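Local coordinates for glucose-6-phosphate 1-dehydrogenase (Kluyveromyces lactis, PDB 7E6I), which catalyses the NADP-dependent oxidation of glucose 6-phosphate to 6-phosphogluconolactone, the first step of the oxidative pentose phosphate pathway, at residues Ile287-Arg292 and Glu309-Val314; His157-Ala162 and Ser439-Thr444; Phe5-Val10 and Tyr37-Thr42. All blocks are in the same frame, centred on the assembly; numbering follows the deposited sequence.

Contact 1 (Ile287-Arg292 and Glu309-Val314); sequences IGQYGR and EDSKCV
A strand holds its own connecting loop here: Gln289, on strand 285-291 of the mixed sheet of the C-terminal domain, grips the backbone of Ser311 and Cys313 in the long connection that leads to the antiparallel neighbour, strand 316-321. It illustrates how one primary amide can organise a piece of chain without regular structure. Both N-H groups of the amide are used, and both bonds are nearly straight. Gln289 NE2 gives one hydrogen to Ser311 O at 2.9 Å, approaching from above that carbonyl plane, 53° out of it. The other goes from Gln289 NE2 to Cys313 O at 3.0 Å, in the carbonyl plane and on a lone pair. Both acceptors lie close to the plane of the glutamine amide, which fixes its rotation. The side chain reaches them because CG stands anti to the backbone N (chi1 -175°) and the chain then runs on extended, its CG also passing 3.4 Å from Cys313 O. Within the loop an ST turn bends the chain between the two carbonyls: Ser311 OG accepts from Cys313 N at 3.2 Å and is also hydrogen-bonded to Asp233. Nearer the sheet the contact turns apolar, with Ile287 CG1 resting against both methyls of Val314, CG1 and CG2, each at 3.6 Å, and the two side chains crossing at about a right angle. With the amide of Gln289 cut back to an alanine here, the Ser311 and Cys313 carbonyls would probably lose their shared donor and the loop would be freer to shift. Tyr301 also packs on Gln289, Ser311 and Cys313. The chemistry implies that a neutral, two-hydrogen donor satisfies two backbone carbonyls at a buried place, bringing no net charge with it.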
ATOM      1  N   ILE A 287      -4.518 -21.708  -5.592  1.00 35.99           N
ATOM      2  CA  ILE A 287      -5.459 -20.768  -6.184  1.00 34.56           C
ATOM      3  C   ILE A 287      -6.868 -21.190  -5.788  1.00 35.21           C
ATOM      4  O   ILE A 287      -7.207 -22.377  -5.860  1.00 38.09           O
ATOM      5  CB  ILE A 287      -5.239 -20.725  -7.711  1.00 36.01           C
ATOM      6  CG1 ILE A 287      -4.773 -19.338  -8.120  1.00 37.40           C
ATOM      7  CG2 ILE A 287      -6.357 -21.283  -8.529  1.00 33.29           C
ATOM      8  CD1 ILE A 287      -3.442 -19.052  -7.513  1.00 43.34           C
ATOM      9  N   GLY A 288      -7.663 -20.240  -5.308  1.00 35.41           N
ATOM     10  CA  GLY A 288      -8.967 -20.558  -4.751  1.00 33.40           C
ATOM     11  C   GLY A 288      -9.992 -19.488  -5.073  1.00 33.23           C
ATOM     12  O   GLY A 288      -9.657 -18.329  -5.325  1.00 35.75           O
ATOM     13  N   GLN A 289     -11.256 -19.905  -5.089  1.00 35.92           N
ATOM     14  CA  GLN A 289     -12.415 -19.041  -5.325  1.00 36.44           C
ATOM     15  C   GLN A 289     -13.452 -19.366  -4.261  1.00 36.10           C
ATOM     16  O   GLN A 289     -13.651 -20.538  -3.927  1.00 36.55           O
ATOM     17  CB  GLN A 289     -13.010 -19.244  -6.740  1.00 33.93           C
ATOM     18  CG  GLN A 289     -14.139 -18.290  -7.101  1.00 35.35           C
ATOM     19  CD  GLN A 289     -14.815 -18.646  -8.421  1.00 40.95           C
ATOM     20  OE1 GLN A 289     -15.862 -19.311  -8.448  1.00 39.17           O
ATOM     21  NE2 GLN A 289     -14.214 -18.210  -9.524  1.00 40.09           N
ATOM     22  N   TYR A 290     -14.098 -18.355  -3.697  1.00 33.38           N
ATOM     23  CA  TYR A 290     -14.918 -18.635  -2.524  1.00 38.50           C
ATOM     24  C   TYR A 290     -16.313 -19.110  -2.923  1.00 40.73           C
ATOM     25  O   TYR A 290     -16.971 -18.518  -3.789  1.00 38.31           O
ATOM     26  CB  TYR A 290     -14.984 -17.444  -1.561  1.00 36.42           C
ATOM     27  CG  TYR A 290     -15.771 -16.218  -1.953  1.00 40.05           C
ATOM     28  CD1 TYR A 290     -17.128 -16.104  -1.648  1.00 38.83           C
ATOM     29  CD2 TYR A 290     -15.131 -15.123  -2.546  1.00 38.86           C
ATOM     30  CE1 TYR A 290     -17.845 -14.944  -1.982  1.00 41.65           C
ATOM     31  CE2 TYR A 290     -15.832 -13.965  -2.876  1.00 40.73           C
ATOM     32  CZ  TYR A 290     -17.186 -13.881  -2.598  1.00 43.99           C
ATOM     33  OH  TYR A 290     -17.854 -12.725  -2.922  1.00 42.21           O
ATOM     34  N   GLY A 291     -16.733 -20.217  -2.309  1.00 40.20           N
ATOM     35  CA  GLY A 291     -18.072 -20.737  -2.462  1.00 42.83           C
ATOM     36  C   GLY A 291     -18.941 -20.380  -1.271  1.00 45.49           C
ATOM     37  O   GLY A 291     -18.550 -19.619  -0.383  1.00 44.15           O
ATOM     38  N   ARG A 292     -20.141 -20.954  -1.257  1.00 47.25           N
ATOM     39  CA  ARG A 292     -21.083 -20.662  -0.188  1.00 47.43           C
ATOM     40  C   ARG A 292     -20.531 -21.119   1.162  1.00 43.44           C
ATOM     41  O   ARG A 292     -19.801 -22.108   1.254  1.00 41.85           O
ATOM     42  CB  ARG A 292     -22.417 -21.345  -0.466  1.00 45.78           C
ATOM     43  CG  ARG A 292     -23.354 -20.516  -1.327  1.00 55.65           C
ATOM     44  CD  ARG A 292     -24.595 -21.314  -1.715  1.00 56.34           C
ATOM     45  NE  ARG A 292     -25.055 -20.980  -3.057  1.00 59.14           N
ATOM     46  CZ  ARG A 292     -25.777 -21.793  -3.815  1.00 58.43           C
ATOM     47  NH1 ARG A 292     -26.117 -22.993  -3.361  1.00 62.73           N
ATOM     48  NH2 ARG A 292     -26.158 -21.405  -5.020  1.00 52.28           N
ATOM     49  N   GLU A 309     -21.238 -17.328 -14.763  1.00 60.82           N
ATOM     50  CA  GLU A 309     -21.222 -18.545 -13.965  1.00 60.10           C
ATOM     51  C   GLU A 309     -20.014 -19.425 -14.254  1.00 55.56           C
ATOM     52  O   GLU A 309     -19.720 -20.313 -13.455  1.00 55.23           O
ATOM     53  CB  GLU A 309     -22.525 -19.328 -14.172  1.00 70.35           C
ATOM     54  CG  GLU A 309     -23.567 -19.099 -13.056  1.00 79.11           C
ATOM     55  CD  GLU A 309     -24.145 -17.671 -13.031  1.00 81.71           C
ATOM     56  OE1 GLU A 309     -24.543 -17.159 -14.106  1.00 80.38           O
ATOM     57  OE2 GLU A 309     -24.208 -17.069 -11.927  1.00 76.16           O
ATOM     58  N   ASP A 310     -19.299 -19.193 -15.354  1.00 51.49           N
ATOM     59  CA  ASP A 310     -18.085 -19.935 -15.667  1.00 52.03           C
ATOM     60  C   ASP A 310     -16.812 -19.218 -15.198  1.00 54.16           C
ATOM     61  O   ASP A 310     -15.710 -19.559 -15.652  1.00 50.54           O
ATOM     62  CB  ASP A 310     -18.008 -20.187 -17.171  1.00 52.87           C
ATOM     63  CG  ASP A 310     -17.987 -18.899 -17.969  1.00 60.73           C
ATOM     64  OD1 ASP A 310     -18.446 -17.862 -17.432  1.00 61.47           O
ATOM     65  OD2 ASP A 310     -17.508 -18.916 -19.123  1.00 68.42           O
ATOM     66  N   SER A 311     -16.944 -18.234 -14.311  1.00 49.95           N
ATOM     67  CA  SER A 311     -15.815 -17.392 -13.939  1.00 48.90           C
ATOM     68  C   SER A 311     -14.723 -18.187 -13.232  1.00 45.31           C
ATOM     69  O   SER A 311     -14.985 -18.897 -12.259  1.00 43.50           O
ATOM     70  CB  SER A 311     -16.294 -16.259 -13.038  1.00 46.11           C
ATOM     71  OG  SER A 311     -15.192 -15.569 -12.492  1.00 46.90           O
ATOM     72  N   LYS A 312     -13.486 -18.048 -13.710  1.00 44.92           N
ATOM     73  CA  LYS A 312     -12.321 -18.623 -13.051  1.00 43.31           C
ATOM     74  C   LYS A 312     -11.600 -17.613 -12.154  1.00 43.32           C
ATOM     75  O   LYS A 312     -10.403 -17.780 -11.883  1.00 43.77           O
ATOM     76  CB  LYS A 312     -11.352 -19.179 -14.094  1.00 42.15           C
ATOM     77  CG  LYS A 312     -11.939 -20.243 -15.008  1.00 50.21           C
ATOM     78  CD  LYS A 312     -10.833 -21.145 -15.577  1.00 53.12           C
ATOM     79  CE  LYS A 312      -9.868 -20.349 -16.462  1.00 59.08           C
ATOM     80  NZ  LYS A 312      -9.812 -20.845 -17.877  1.00 67.00           N
ATOM     81  N   CYS A 313     -12.294 -16.571 -11.693  1.00 38.53           N
ATOM     82  CA  CYS A 313     -11.627 -15.507 -10.952  1.00 36.67           C
ATOM     83  C   CYS A 313     -11.059 -16.027  -9.632  1.00 36.41           C
ATOM     84  O   CYS A 313     -11.741 -16.728  -8.874  1.00 34.10           O
ATOM     85  CB  CYS A 313     -12.583 -14.356 -10.687  1.00 37.09           C
ATOM     86  SG  CYS A 313     -11.770 -12.946  -9.907  1.00 38.19           S
ATOM     87  N   VAL A 314      -9.813 -15.663  -9.354  1.00 34.26           N
ATOM     88  CA  VAL A 314      -9.126 -16.075  -8.134  1.00 36.04           C
ATOM     89  C   VAL A 314      -9.416 -15.058  -7.034  1.00 31.95           C
ATOM     90  O   VAL A 314      -9.057 -13.882  -7.159  1.00 30.77           O
ATOM     91  CB  VAL A 314      -7.615 -16.199  -8.380  1.00 36.01           C
ATOM     92  CG1 VAL A 314      -6.919 -16.564  -7.124  1.00 34.59           C
ATOM     93  CG2 VAL A 314      -7.327 -17.245  -9.440  1.00 36.09           C
TER

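Contact 2 (His157-Ala162 and Ser439-Thr444); sequences HDLQSA and SWKLFT
Thr444 OG1 sits between two backbone groups, accepting from Leu159 N at 2.8 Å and giving its own hydrogen to Trp440 O at 2.9 Å. The first bond is bent, with an angle of 140° at the hydrogen. Trp440 O is in turn gripped twice, since Thr444 N reaches it from the opposite face of the carbonyl plane. The hydroxyl can serve both helices because OG1 stands anti to Thr444's own carbonyl carbon (chi1 -74°), turned back along its helix. Leu159 opens helix 159-169, so a threonine of another helix takes up one of its first-turn N-H groups. Asp158, the N-cap, deals with another: Asp158 OD1 accepts from Ser161 N at 3.0 Å, nearly along the C-O axis, and from Ser161 OG from above the carboxylate plane. Beside this polar seam the Trp440 indole lies flat under the incoming chain. Over one face of it come Asp158 CA, 3.6 Å from Trp440 CE3, and His157 C, 3.5 Å from Trp440 CH2. Ala162 CB meets the pyrrole side obliquely, 3.4 Å from Trp440 CD1. Farther out, Leu159 CD2 lies 3.8 Å from the aliphatic CG of exposed Lys441, whose amine is salt-bridged to Asp437. Helix 159-169, which links strands 146-152 and 178-181 of the dinucleotide-binding domain, thus lies against helix 433-451 of the C-terminal domain, with helix 236-254 beside them touching Trp440 through Gln243 and bonding His157 O through Arg239.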
ATOM      1  N   HIS A 157      -2.471  -2.955 -15.647  1.00 33.97           N
ATOM      2  CA  HIS A 157      -2.974  -4.254 -15.234  1.00 33.85           C
ATOM      3  C   HIS A 157      -2.072  -5.386 -15.699  1.00 34.93           C
ATOM      4  O   HIS A 157      -2.372  -6.557 -15.420  1.00 35.76           O
ATOM      5  CB  HIS A 157      -4.392  -4.466 -15.778  1.00 34.46           C
ATOM      6  CG  HIS A 157      -4.530  -4.118 -17.223  1.00 36.00           C
ATOM      7  ND1 HIS A 157      -4.362  -5.046 -18.231  1.00 38.89           N
ATOM      8  CD2 HIS A 157      -4.782  -2.938 -17.834  1.00 35.38           C
ATOM      9  CE1 HIS A 157      -4.528  -4.456 -19.403  1.00 37.49           C
ATOM     10  NE2 HIS A 157      -4.777  -3.176 -19.190  1.00 39.91           N
ATOM     11  N   ASP A 158      -0.994  -5.072 -16.412  1.00 32.76           N
ATOM     12  CA  ASP A 158       0.040  -6.020 -16.817  1.00 34.17           C
ATOM     13  C   ASP A 158       1.213  -5.188 -17.324  1.00 35.28           C
ATOM     14  O   ASP A 158       1.143  -3.952 -17.369  1.00 34.30           O
ATOM     15  CB  ASP A 158      -0.459  -7.017 -17.872  1.00 33.81           C
ATOM     16  CG  ASP A 158      -1.108  -6.339 -19.078  1.00 38.32           C
ATOM     17  OD1 ASP A 158      -0.814  -5.152 -19.371  1.00 36.20           O
ATOM     18  OD2 ASP A 158      -1.934  -7.008 -19.739  1.00 39.53           O
ATOM     19  N   LEU A 159       2.292  -5.874 -17.711  1.00 33.59           N
ATOM     20  CA  LEU A 159       3.490  -5.167 -18.153  1.00 35.22           C
ATOM     21  C   LEU A 159       3.177  -4.197 -19.294  1.00 36.98           C
ATOM     22  O   LEU A 159       3.602  -3.031 -19.265  1.00 33.01           O
ATOM     23  CB  LEU A 159       4.561  -6.169 -18.579  1.00 30.87           C
ATOM     24  CG  LEU A 159       5.843  -5.528 -19.107  1.00 30.37           C
ATOM     25  CD1 LEU A 159       6.467  -4.625 -18.061  1.00 29.31           C
ATOM     26  CD2 LEU A 159       6.852  -6.599 -19.521  1.00 31.92           C
ATOM     27  N   GLN A 160       2.408  -4.653 -20.291  1.00 35.84           N
ATOM     28  CA  GLN A 160       2.218  -3.858 -21.498  1.00 34.88           C
ATOM     29  C   GLN A 160       1.461  -2.571 -21.208  1.00 36.78           C
ATOM     30  O   GLN A 160       1.873  -1.488 -21.637  1.00 40.61           O
ATOM     31  CB  GLN A 160       1.494  -4.676 -22.561  1.00 40.42           C
ATOM     32  CG  GLN A 160       1.838  -4.225 -23.974  1.00 47.64           C
ATOM     33  CD  GLN A 160       0.780  -4.608 -24.997  1.00 58.78           C
ATOM     34  OE1 GLN A 160       0.757  -5.742 -25.488  1.00 66.57           O
ATOM     35  NE2 GLN A 160      -0.098  -3.662 -25.331  1.00 57.92           N
ATOM     36  N   SER A 161       0.344  -2.667 -20.491  1.00 35.24           N
ATOM     37  CA  SER A 161      -0.423  -1.468 -20.177  1.00 34.27           C
ATOM     38  C   SER A 161       0.372  -0.517 -19.286  1.00 37.17           C
ATOM     39  O   SER A 161       0.371   0.699 -19.518  1.00 38.15           O
ATOM     40  CB  SER A 161      -1.776  -1.854 -19.557  1.00 35.76           C
ATOM     41  OG  SER A 161      -1.657  -2.751 -18.456  1.00 35.60           O
ATOM     42  N   ALA A 162       1.099  -1.044 -18.292  1.00 35.36           N
ATOM     43  CA  ALA A 162       1.895  -0.164 -17.433  1.00 36.70           C
ATOM     44  C   ALA A 162       2.985   0.549 -18.224  1.00 34.92           C
ATOM     45  O   ALA A 162       3.196   1.757 -18.054  1.00 35.49           O
ATOM     46  CB  ALA A 162       2.504  -0.950 -16.273  1.00 31.56           C
ATOM     47  N   SER A 439       8.261  -4.952 -11.122  1.00 28.28           N
ATOM     48  CA  SER A 439       7.203  -5.695 -10.456  1.00 28.55           C
ATOM     49  C   SER A 439       6.217  -6.265 -11.475  1.00 29.37           C
ATOM     50  O   SER A 439       5.713  -7.376 -11.294  1.00 30.74           O
ATOM     51  CB  SER A 439       6.500  -4.806  -9.428  1.00 28.15           C
ATOM     52  OG  SER A 439       5.507  -3.995 -10.042  1.00 36.40           O
ATOM     53  N   TRP A 440       5.970  -5.549 -12.574  1.00 29.88           N
ATOM     54  CA  TRP A 440       5.103  -6.087 -13.618  1.00 31.67           C
ATOM     55  C   TRP A 440       5.799  -7.164 -14.446  1.00 31.67           C
ATOM     56  O   TRP A 440       5.147  -8.131 -14.853  1.00 31.13           O
ATOM     57  CB  TRP A 440       4.573  -4.960 -14.518  1.00 30.84           C
ATOM     58  CG  TRP A 440       3.360  -4.261 -13.919  1.00 30.40           C
ATOM     59  CD1 TRP A 440       3.244  -2.934 -13.604  1.00 28.68           C
ATOM     60  CD2 TRP A 440       2.118  -4.870 -13.548  1.00 30.87           C
ATOM     61  NE1 TRP A 440       2.008  -2.679 -13.060  1.00 29.66           N
ATOM     62  CE2 TRP A 440       1.298  -3.852 -13.009  1.00 31.60           C
ATOM     63  CE3 TRP A 440       1.618  -6.183 -13.612  1.00 31.63           C
ATOM     64  CZ2 TRP A 440       0.008  -4.101 -12.544  1.00 29.58           C
ATOM     65  CZ3 TRP A 440       0.340  -6.429 -13.148  1.00 30.29           C
ATOM     66  CH2 TRP A 440      -0.452  -5.389 -12.620  1.00 31.47           C
ATOM     67  N   LYS A 441       7.116  -7.054 -14.670  1.00 32.39           N
ATOM     68  CA  LYS A 441       7.829  -8.128 -15.362  1.00 32.93           C
ATOM     69  C   LYS A 441       7.749  -9.431 -14.576  1.00 35.06           C
ATOM     70  O   LYS A 441       7.741 -10.521 -15.168  1.00 36.34           O
ATOM     71  CB  LYS A 441       9.295  -7.744 -15.588  1.00 32.45           C
ATOM     72  CG  LYS A 441       9.545  -6.888 -16.817  1.00 33.14           C
ATOM     73  CD  LYS A 441      10.873  -6.124 -16.720  1.00 33.00           C
ATOM     74  CE  LYS A 441      11.315  -5.659 -18.120  1.00 42.08           C
ATOM     75  NZ  LYS A 441      11.524  -4.188 -18.283  1.00 39.34           N
ATOM     76  N   LEU A 442       7.666  -9.334 -13.247  1.00 35.22           N
ATOM     77  CA  LEU A 442       7.616 -10.507 -12.387  1.00 34.32           C
ATOM     78  C   LEU A 442       6.246 -11.182 -12.424  1.00 32.82           C
ATOM     79  O   LEU A 442       6.155 -12.410 -12.535  1.00 31.29           O
ATOM     80  CB  LEU A 442       7.981 -10.098 -10.956  1.00 32.21           C
ATOM     81  CG  LEU A 442       7.923 -11.198  -9.901  1.00 32.90           C
ATOM     82  CD1 LEU A 442       8.881 -12.325 -10.271  1.00 34.95           C
ATOM     83  CD2 LEU A 442       8.232 -10.668  -8.504  1.00 32.71           C
ATOM     84  N   PHE A 443       5.169 -10.399 -12.347  1.00 31.81           N
ATOM     85  CA  PHE A 443       3.835 -10.960 -12.185  1.00 30.52           C
ATOM     86  C   PHE A 443       3.107 -11.211 -13.498  1.00 33.91           C
ATOM     87  O   PHE A 443       2.160 -12.010 -13.523  1.00 33.25           O
ATOM     88  CB  PHE A 443       2.977 -10.032 -11.334  1.00 28.34           C
ATOM     89  CG  PHE A 443       3.134 -10.253  -9.885  1.00 29.12           C
ATOM     90  CD1 PHE A 443       4.190  -9.680  -9.197  1.00 30.95           C
ATOM     91  CD2 PHE A 443       2.252 -11.063  -9.199  1.00 27.34           C
ATOM     92  CE1 PHE A 443       4.344  -9.910  -7.825  1.00 28.43           C
ATOM     93  CE2 PHE A 443       2.403 -11.292  -7.837  1.00 27.22           C
ATOM     94  CZ  PHE A 443       3.446 -10.727  -7.152  1.00 23.63           C
ATOM     95  N   THR A 444       3.488 -10.536 -14.577  1.00 33.55           N
ATOM     96  CA  THR A 444       2.727 -10.691 -15.812  1.00 34.13           C
ATOM     97  C   THR A 444       2.707 -12.132 -16.308  1.00 33.78           C
ATOM     98  O   THR A 444       1.617 -12.627 -16.642  1.00 34.34           O
ATOM     99  CB  THR A 444       3.262  -9.730 -16.877  1.00 36.37           C
ATOM    100  OG1 THR A 444       2.845  -8.394 -16.556  1.00 33.86           O
ATOM    101  CG2 THR A 444       2.728 -10.121 -18.247  1.00 34.40           C
TER

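Contact 3 (Phe5-Val10 and Tyr37-Thr42); sequences FDENTV and YLNPTT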
ATOM      1  N   PHE A   5       7.336  22.243   1.294  1.00 46.61           N
ATOM      2  CA  PHE A   5       6.180  23.078   0.994  1.00 44.71           C
ATOM      3  C   PHE A   5       5.533  23.456   2.321  1.00 49.84           C
ATOM      4  O   PHE A   5       5.050  22.577   3.047  1.00 46.74           O
ATOM      5  CB  PHE A   5       5.159  22.339   0.121  1.00 40.72           C
ATOM      6  CG  PHE A   5       5.557  22.173  -1.334  1.00 39.84           C
ATOM      7  CD1 PHE A   5       6.836  22.478  -1.777  1.00 39.31           C
ATOM      8  CD2 PHE A   5       4.627  21.677  -2.262  1.00 40.54           C
ATOM      9  CE1 PHE A   5       7.190  22.296  -3.117  1.00 38.31           C
ATOM     10  CE2 PHE A   5       4.962  21.490  -3.613  1.00 36.97           C
ATOM     11  CZ  PHE A   5       6.247  21.799  -4.041  1.00 41.14           C
ATOM     12  N   ASP A   6       5.513  24.754   2.632  1.00 53.86           N
ATOM     13  CA  ASP A   6       4.940  25.236   3.886  1.00 52.84           C
ATOM     14  C   ASP A   6       3.920  26.337   3.622  1.00 55.54           C
ATOM     15  O   ASP A   6       2.715  26.076   3.610  1.00 60.87           O
ATOM     16  CB  ASP A   6       6.044  25.734   4.823  1.00 55.16           C
ATOM     17  CG  ASP A   6       5.628  25.735   6.298  1.00 59.02           C
ATOM     18  OD1 ASP A   6       4.464  25.385   6.612  1.00 55.65           O
ATOM     19  OD2 ASP A   6       6.478  26.095   7.150  1.00 61.07           O
ATOM     20  N   GLU A   7       4.385  27.559   3.381  1.00 57.72           N
ATOM     21  CA  GLU A   7       3.507  28.723   3.262  1.00 56.92           C
ATOM     22  C   GLU A   7       3.055  28.931   1.822  1.00 53.84           C
ATOM     23  O   GLU A   7       3.833  28.760   0.880  1.00 53.47           O
ATOM     24  CB  GLU A   7       4.205  29.993   3.759  1.00 56.74           C
ATOM     25  CG  GLU A   7       5.195  29.789   4.909  1.00 63.06           C
ATOM     26  CD  GLU A   7       6.560  29.217   4.462  1.00 69.07           C
ATOM     27  OE1 GLU A   7       6.952  29.420   3.287  1.00 71.27           O
ATOM     28  OE2 GLU A   7       7.242  28.559   5.289  1.00 68.45           O
ATOM     29  N   ASN A   8       1.782  29.294   1.664  1.00 54.51           N
ATOM     30  CA  ASN A   8       1.221  29.699   0.372  1.00 56.02           C
ATOM     31  C   ASN A   8       1.319  28.595  -0.678  1.00 54.37           C
ATOM     32  O   ASN A   8       1.350  28.864  -1.883  1.00 49.35           O
ATOM     33  CB  ASN A   8       1.880  30.988  -0.129  1.00 57.58           C
ATOM     34  CG  ASN A   8       1.945  32.050   0.946  1.00 56.27           C
ATOM     35  OD1 ASN A   8       0.987  32.240   1.696  1.00 55.70           O
ATOM     36  ND2 ASN A   8       3.089  32.717   1.055  1.00 56.95           N
ATOM     37  N   THR A   9       1.354  27.346  -0.229  1.00 52.94           N
ATOM     38  CA  THR A   9       1.239  26.219  -1.136  1.00 51.58           C
ATOM     39  C   THR A   9      -0.207  26.043  -1.578  1.00 48.49           C
ATOM     40  O   THR A   9      -1.143  26.141  -0.776  1.00 47.38           O
ATOM     41  CB  THR A   9       1.744  24.948  -0.465  1.00 52.70           C
ATOM     42  OG1 THR A   9       1.387  24.976   0.922  1.00 60.40           O
ATOM     43  CG2 THR A   9       3.224  24.909  -0.546  1.00 50.23           C
ATOM     44  N   VAL A  10      -0.394  25.798  -2.867  1.00 45.07           N
ATOM     45  CA  VAL A  10      -1.715  25.519  -3.406  1.00 47.43           C
ATOM     46  C   VAL A  10      -1.791  24.028  -3.713  1.00 44.68           C
ATOM     47  O   VAL A  10      -0.976  23.485  -4.472  1.00 42.36           O
ATOM     48  CB  VAL A  10      -2.030  26.389  -4.634  1.00 48.17           C
ATOM     49  CG1 VAL A  10      -0.799  26.539  -5.499  1.00 51.22           C
ATOM     50  CG2 VAL A  10      -3.217  25.815  -5.430  1.00 45.36           C
ATOM     51  N   TYR A  37      -0.082  20.163  11.119  1.00 46.71           N
ATOM     52  CA  TYR A  37       0.931  19.846  10.122  1.00 45.14           C
ATOM     53  C   TYR A  37       0.557  20.330   8.730  1.00 48.68           C
ATOM     54  O   TYR A  37       1.235  19.971   7.760  1.00 48.86           O
ATOM     55  CB  TYR A  37       1.200  18.344  10.109  1.00 44.51           C
ATOM     56  CG  TYR A  37       1.943  17.899  11.337  1.00 46.14           C
ATOM     57  CD1 TYR A  37       3.325  18.029  11.414  1.00 46.05           C
ATOM     58  CD2 TYR A  37       1.266  17.366  12.429  1.00 44.43           C
ATOM     59  CE1 TYR A  37       4.016  17.627  12.535  1.00 46.28           C
ATOM     60  CE2 TYR A  37       1.946  16.966  13.560  1.00 45.64           C
ATOM     61  CZ  TYR A  37       3.323  17.098  13.612  1.00 48.96           C
ATOM     62  OH  TYR A  37       4.015  16.704  14.738  1.00 48.64           O
ATOM     63  N   LEU A  38      -0.501  21.132   8.606  1.00 49.43           N
ATOM     64  CA  LEU A  38      -0.847  21.803   7.358  1.00 49.90           C
ATOM     65  C   LEU A  38      -0.880  23.302   7.618  1.00 51.01           C
ATOM     66  O   LEU A  38      -1.669  23.776   8.447  1.00 49.25           O
ATOM     67  CB  LEU A  38      -2.191  21.313   6.802  1.00 47.68           C
ATOM     68  CG  LEU A  38      -2.454  21.679   5.336  1.00 45.14           C
ATOM     69  CD1 LEU A  38      -1.379  21.134   4.412  1.00 41.90           C
ATOM     70  CD2 LEU A  38      -3.817  21.181   4.913  1.00 46.18           C
ATOM     71  N   ASN A  39      -0.023  24.037   6.915  1.00 49.77           N
ATOM     72  CA  ASN A  39       0.092  25.472   7.127  1.00 49.89           C
ATOM     73  C   ASN A  39      -1.235  26.160   6.812  1.00 52.47           C
ATOM     74  O   ASN A  39      -1.873  25.845   5.799  1.00 49.69           O
ATOM     75  CB  ASN A  39       1.207  26.032   6.247  1.00 51.65           C
ATOM     76  CG  ASN A  39       1.531  27.472   6.550  1.00 52.78           C
ATOM     77  OD1 ASN A  39       0.655  28.331   6.561  1.00 52.71           O
ATOM     78  ND2 ASN A  39       2.805  27.751   6.775  1.00 53.63           N
ATOM     79  N   PRO A  40      -1.676  27.107   7.650  1.00 52.46           N
ATOM     80  CA  PRO A  40      -2.976  27.761   7.414  1.00 52.91           C
ATOM     81  C   PRO A  40      -3.016  28.638   6.177  1.00 50.04           C
ATOM     82  O   PRO A  40      -4.115  28.987   5.734  1.00 49.96           O
ATOM     83  CB  PRO A  40      -3.189  28.593   8.686  1.00 53.55           C
ATOM     84  CG  PRO A  40      -2.294  27.962   9.712  1.00 49.80           C
ATOM     85  CD  PRO A  40      -1.093  27.510   8.938  1.00 50.26           C
ATOM     86  N   THR A  41      -1.868  29.004   5.604  1.00 49.15           N
ATOM     87  CA  THR A  41      -1.832  29.763   4.362  1.00 51.32           C
ATOM     88  C   THR A  41      -1.928  28.886   3.124  1.00 54.30           C
ATOM     89  O   THR A  41      -1.542  29.325   2.035  1.00 56.69           O
ATOM     90  CB  THR A  41      -0.557  30.600   4.295  1.00 53.24           C
ATOM     91  OG1 THR A  41       0.549  29.762   3.949  1.00 50.64           O
ATOM     92  CG2 THR A  41      -0.304  31.256   5.630  1.00 52.97           C
ATOM     93  N   THR A  42      -2.432  27.667   3.264  1.00 51.25           N
ATOM     94  CA  THR A  42      -2.480  26.714   2.168  1.00 49.41           C
ATOM     95  C   THR A  42      -3.787  26.896   1.418  1.00 47.28           C
ATOM     96  O   THR A  42      -4.857  26.905   2.033  1.00 49.35           O
ATOM     97  CB  THR A  42      -2.387  25.279   2.696  1.00 50.81           C
ATOM     98  OG1 THR A  42      -1.088  25.047   3.259  1.00 51.99           O
ATOM     99  CG2 THR A  42      -2.643  24.275   1.576  1.00 46.06           C
TER
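The beginning of a Rossmann-type beta-alpha-beta unit is tied here, where the chain entering strand 10-14 meets the turn that leads into its parallel neighbour, strand 43-48, through Asp6 with Asn39 and Asn8 with Thr41. Asn39 starts a type I beta turn that ends at Thr42, and its side chain works in two directions. On its oxygen side it forms an Asx turn: Asn39 OD1 accepts from Thr41 N at 2.8 Å, in the carbonyl plane on a lone pair, and from Thr41 OG1 from above that plane. On its nitrogen side, Asn39 ND2 gives a hydrogen to Asp6 OD1 at 2.9 Å, coming down on the carboxylate from above, with the two flat groups 78° apart. Thr41 OG1 carries the chain of bonds onward by accepting from Asn8 N at a short 2.6 Å. It faces that N-H because it occupies the place between its own backbone N and carbonyl carbon (chi1 77°). Closer to the sheet, the backbones come together through CA-H...O contacts, among them Thr42 CA with Thr9 O at 3.3 Å. Thr42 OG1 meanwhile bonds Asn39 O at 2.8 Å, bracing the turn. Just beyond, Thr9 and Lys43 share a backbone hydrogen bond. The arrangement joins the N-terminal ends of two adjacent parallel strands of a Rossmann fold, at the end of the sheet opposite the loop after strand 10-14 that, by similarity, binds NADP.

Overall arrangement
Along the chain contact 3 comes first, closing before the other two begin; contact 1 then falls wholly within the span between the two halves of contact 2. Contact 3 lies within the parallel sheet's domain, contact 1 at the mixed sheet of the C-terminal domain, and contact 2 joins these two domains. Contacts 1 and 2 are the closer pair, without touching: centres about 23 Å apart, nearest atoms about 10 Å. The side chains of Cys313 and Trp440 lie about 11 Å and about 12 Å from the bound glucose 6-phosphate. Contact 3 is remote, its centre about 37 Å from that of contact 2 and about 48 Å from that of contact 1. Contact 2 thus ties the nucleotide-binding domain to the C-terminal domain beside the substrate site.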